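Local coordinates for extracellular haem-binding protein (PDB 3FPW) that binds and degrades haem outside the cell, can bind iron, and assembles into an oligomer needed for interaction with its two-component sensor kinase, at residues S115-V124 with P164-G172. Numbering follows the deposited sequence. Where two conformers were deposited one is given.
With PO4 (phosphate ion), chain D; PO4 (phosphate ion), chain E; PO4 (phosphate ion), chain G.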
loop_
_atom_site.group_PDB
_atom_site.type_symbol
_atom_site.label_atom_id
_atom_site.label_comp_id
_atom_site.label_asym_id
_atom_site.label_seq_id
_atom_site.Cartn_x
_atom_site.Cartn_y
_atom_site.Cartn_z
ATOM N N SER A 115 -5.333 -4.453 15.179
ATOM C CA SER A 115 -6.349 -3.786 15.979
ATOM C C SER A 115 -5.706 -3.185 17.226
ATOM O O SER A 115 -5.963 -2.042 17.553
ATOM C CB SER A 115 -7.459 -4.766 16.365
ATOM O OG SER A 115 -8.467 -4.137 17.149
ATOM N N ALA A 116 -4.866 -3.957 17.911
ATOM C CA ALA A 116 -4.209 -3.481 19.130
ATOM C C ALA A 116 -3.297 -2.290 18.823
ATOM O O ALA A 116 -3.330 -1.265 19.530
ATOM C CB ALA A 116 -3.416 -4.584 19.763
ATOM N N GLU A 117 -2.539 -2.398 17.732
ATOM C CA GLU A 117 -1.660 -1.305 17.327
ATOM C C GLU A 117 -2.427 -0.021 17.070
ATOM O O GLU A 117 -2.039 1.058 17.542
ATOM C CB GLU A 117 -0.902 -1.682 16.062
ATOM C CG GLU A 117 0.397 -2.371 16.259
ATOM C CD GLU A 117 1.222 -2.324 14.978
ATOM O OE1 GLU A 117 0.693 -2.812 13.957
ATOM O OE2 GLU A 117 2.360 -1.781 14.981
ATOM N N ARG A 118 -3.516 -0.121 16.316
ATOM C CA ARG A 118 -4.280 1.070 15.975
ATOM C C ARG A 118 -4.966 1.675 17.183
ATOM O O ARG A 118 -5.054 2.897 17.281
ATOM C CB ARG A 118 -5.267 0.784 14.856
ATOM C CG ARG A 118 -4.541 0.471 13.576
ATOM C CD ARG A 118 -5.515 0.282 12.426
ATOM N NE ARG A 118 -4.780 0.303 11.165
ATOM C CZ ARG A 118 -5.050 1.119 10.160
ATOM N NH1 ARG A 118 -6.091 1.962 10.226
ATOM N NH2 ARG A 118 -4.303 1.058 9.069
ATOM N N LYS A 119 -5.477 0.830 18.081
ATOM C CA LYS A 119 -6.064 1.362 19.308
ATOM C C LYS A 119 -5.051 2.145 20.129
ATOM O O LYS A 119 -5.374 3.206 20.655
ATOM C CB LYS A 119 -6.659 0.259 20.188
ATOM C CG LYS A 119 -7.874 -0.394 19.555
ATOM C CD LYS A 119 -8.442 -1.410 20.515
ATOM C CE LYS A 119 -9.450 -2.344 19.856
ATOM N NZ LYS A 119 -9.909 -3.421 20.811
ATOM N N ALA A 120 -3.854 1.594 20.283
ATOM C CA ALA A 120 -2.805 2.289 21.015
ATOM C C ALA A 120 -2.462 3.655 20.375
ATOM O O ALA A 120 -2.301 4.669 21.081
ATOM C CB ALA A 120 -1.553 1.393 21.109
ATOM N N PHE A 121 -2.313 3.664 19.058
ATOM C CA PHE A 121 -2.018 4.890 18.332
ATOM C C PHE A 121 -3.142 5.914 18.578
ATOM O O PHE A 121 -2.906 7.108 18.739
ATOM C CB PHE A 121 -1.955 4.532 16.829
ATOM C CG PHE A 121 -1.681 5.706 15.920
ATOM C CD1 PHE A 121 -2.722 6.380 15.272
ATOM C CD2 PHE A 121 -0.374 6.128 15.692
ATOM C CE1 PHE A 121 -2.462 7.469 14.426
ATOM C CE2 PHE A 121 -0.118 7.199 14.829
ATOM C CZ PHE A 121 -1.159 7.867 14.215
ATOM N N THR A 122 -4.384 5.440 18.601
ATOM C CA THR A 122 -5.523 6.345 18.705
ATOM C C THR A 122 -5.590 6.956 20.094
ATOM O O THR A 122 -5.810 8.175 20.257
ATOM C CB THR A 122 -6.808 5.609 18.355
ATOM O OG1 THR A 122 -6.665 5.110 17.019
ATOM C CG2 THR A 122 -8.000 6.543 18.421
ATOM N N ALA A 123 -5.382 6.115 21.104
ATOM C CA ALA A 123 -5.378 6.588 22.482
ATOM C C ALA A 123 -4.294 7.644 22.745
ATOM O O ALA A 123 -4.549 8.653 23.436
ATOM C CB ALA A 123 -5.201 5.421 23.439
ATOM N N VAL A 124 -3.088 7.434 22.219
ATOM C CA VAL A 124 -1.999 8.365 22.483
ATOM C C VAL A 124 -2.150 9.644 21.665
ATOM O O VAL A 124 -1.693 10.700 22.074
ATOM C CB VAL A 124 -0.585 7.751 22.292
ATOM C CG1 VAL A 124 -0.245 7.636 20.833
ATOM C CG2 VAL A 124 0.466 8.626 23.018
ATOM N N PRO A 164 0.647 13.223 27.063
ATOM C CA PRO A 164 0.649 11.807 26.645
ATOM C C PRO A 164 2.020 11.367 26.145
ATOM O O PRO A 164 2.646 12.110 25.367
ATOM C CB PRO A 164 -0.391 11.779 25.489
ATOM C CG PRO A 164 -0.465 13.194 25.007
ATOM C CD PRO A 164 -0.236 14.057 26.235
ATOM N N VAL A 165 2.497 10.196 26.573
ATOM C CA VAL A 165 3.781 9.673 26.069
ATOM C C VAL A 165 3.656 8.322 25.368
ATOM O O VAL A 165 4.511 7.953 24.561
ATOM C CB VAL A 165 4.886 9.604 27.158
ATOM C CG1 VAL A 165 5.277 11.011 27.644
ATOM C CG2 VAL A 165 4.422 8.733 28.314
ATOM N N ALA A 166 2.595 7.584 25.667
ATOM C CA ALA A 166 2.399 6.292 25.032
ATOM C C ALA A 166 0.923 5.917 25.071
ATOM O O ALA A 166 0.147 6.466 25.857
ATOM C CB ALA A 166 3.230 5.221 25.739
ATOM N N GLY A 167 0.552 4.980 24.219
ATOM C CA GLY A 167 -0.765 4.341 24.330
ATOM C C GLY A 167 -0.547 2.852 24.438
ATOM O O GLY A 167 0.366 2.312 23.816
ATOM N N ILE A 168 -1.390 2.171 25.217
ATOM C CA ILE A 168 -1.386 0.719 25.281
ATOM C C ILE A 168 -2.702 0.242 24.677
ATOM O O ILE A 168 -3.772 0.731 25.069
ATOM C CB ILE A 168 -1.303 0.233 26.729
ATOM C CG1 ILE A 168 -0.018 0.751 27.369
ATOM C CG2 ILE A 168 -1.367 -1.292 26.755
ATOM C CD1 ILE A 168 0.081 0.491 28.875
ATOM N N GLY A 169 -2.613 -0.650 23.694
ATOM C CA GLY A 169 -3.792 -1.160 22.999
ATOM C C GLY A 169 -3.892 -2.669 23.098
ATOM O O GLY A 169 -2.896 -3.359 23.052
ATOM N N VAL A 170 -5.113 -3.180 23.280
ATOM C CA VAL A 170 -5.347 -4.615 23.435
ATOM C C VAL A 170 -6.493 -4.987 22.557
ATOM O O VAL A 170 -7.468 -4.226 22.442
ATOM C CB VAL A 170 -5.705 -4.975 24.891
ATOM C CG1 VAL A 170 -6.043 -6.483 25.042
ATOM C CG2 VAL A 170 -4.534 -4.619 25.781
ATOM N N ALA A 171 -6.377 -6.130 21.914
ATOM C CA ALA A 171 -7.490 -6.607 21.092
ATOM C C ALA A 171 -7.557 -8.119 21.141
ATOM O O ALA A 171 -6.550 -8.765 21.421
ATOM C CB ALA A 171 -7.294 -6.112 19.633
ATOM N N GLY A 172 -8.746 -8.695 20.945
ATOM C CA GLY A 172 -8.858 -10.158 20.935
ATOM C C GLY A 172 -9.805 -10.711 21.983
ATOM O O GLY A 172 -10.193 -11.876 21.897
HETATM P P PO4 D . -11.056 -6.545 18.828
HETATM O O1 PO4 D . -10.751 -7.094 20.218
HETATM O O2 PO4 D . -12.503 -6.866 18.546
HETATM O O3 PO4 D . -10.913 -5.061 18.932
HETATM O O4 PO4 D . -10.172 -7.056 17.667
HETATM P P PO4 E . -1.116 -0.323 11.531
HETATM O O1 PO4 E . -0.593 -0.541 12.932
HETATM O O2 PO4 E . -2.269 -1.267 11.234
HETATM O O3 PO4 E . -1.603 1.104 11.390
HETATM O O4 PO4 E . 0.014 -0.577 10.554
HETATM P P PO4 G . -4.884 3.592 7.041
HETATM O O1 PO4 G . -5.879 3.897 8.143
HETATM O O2 PO4 G . -5.171 2.235 6.438
HETATM O O3 PO4 G . -5.007 4.664 5.980
HETATM O O4 PO4 G . -3.477 3.598 7.598
#
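Lys-119 reaches Val-170 by leaving the helix with CG anti to its own carbonyl carbon (chi1 -67°) and running extended to the amine, which gives NZ a 3.0 Å hydrogen bond to Val-170 O, in the carbonyl plane. At the other end of the contact, the chi1 of Val-124 (77°) swings CG2 anti to the backbone N and lays it on the strand's backbone, 3.4 Å from Ala-166 C. Between these ends the axes of 115-124 and 164-171 run roughly antiparallel, at 147°, and approach to 5.9 Å. Two glycines permit this. Gly-169 comes under Ala-120 with their CA atoms 4.1 Å apart, and its CA makes a CH...O contact with Ala-116 O; a side chain at Gly-169 or Gly-167 would run into helix carbonyls. Ala-120 CB fits against the peptides from Gly-167 O to Gly-169 N, while Ala-171 CB packs under Ser-115 and Ala-116. The opposite face of the sheet carries Ile-168 and Val-170 against helix 176-187.

Lys-119 NZ also forms a salt bridge with Asp-179 and donates to O3 of the chain D phosphate; Gly-172 N holds O1 of that ion at 2.7 Å. On the helix side remote from the strand, Arg-118 spans two more phosphates edge-on: NE to O2 of chain E, NH1 and NH2 to O1 and O2 of chain G, the latter pair at 2.9 and 3.0 Å. All three ions probably come from the crystallisation liquor. A leucine here has no N-H to offer, so the phosphates of chains E and G would probably be held less firmly without the guanidinium that bridges them. With the Asp-179 carboxylate beside it, the buried Lys-119 amine is likely to stay protonated, and its one charge ties helix 112-126, strand 163-171 and helix 176-187 together.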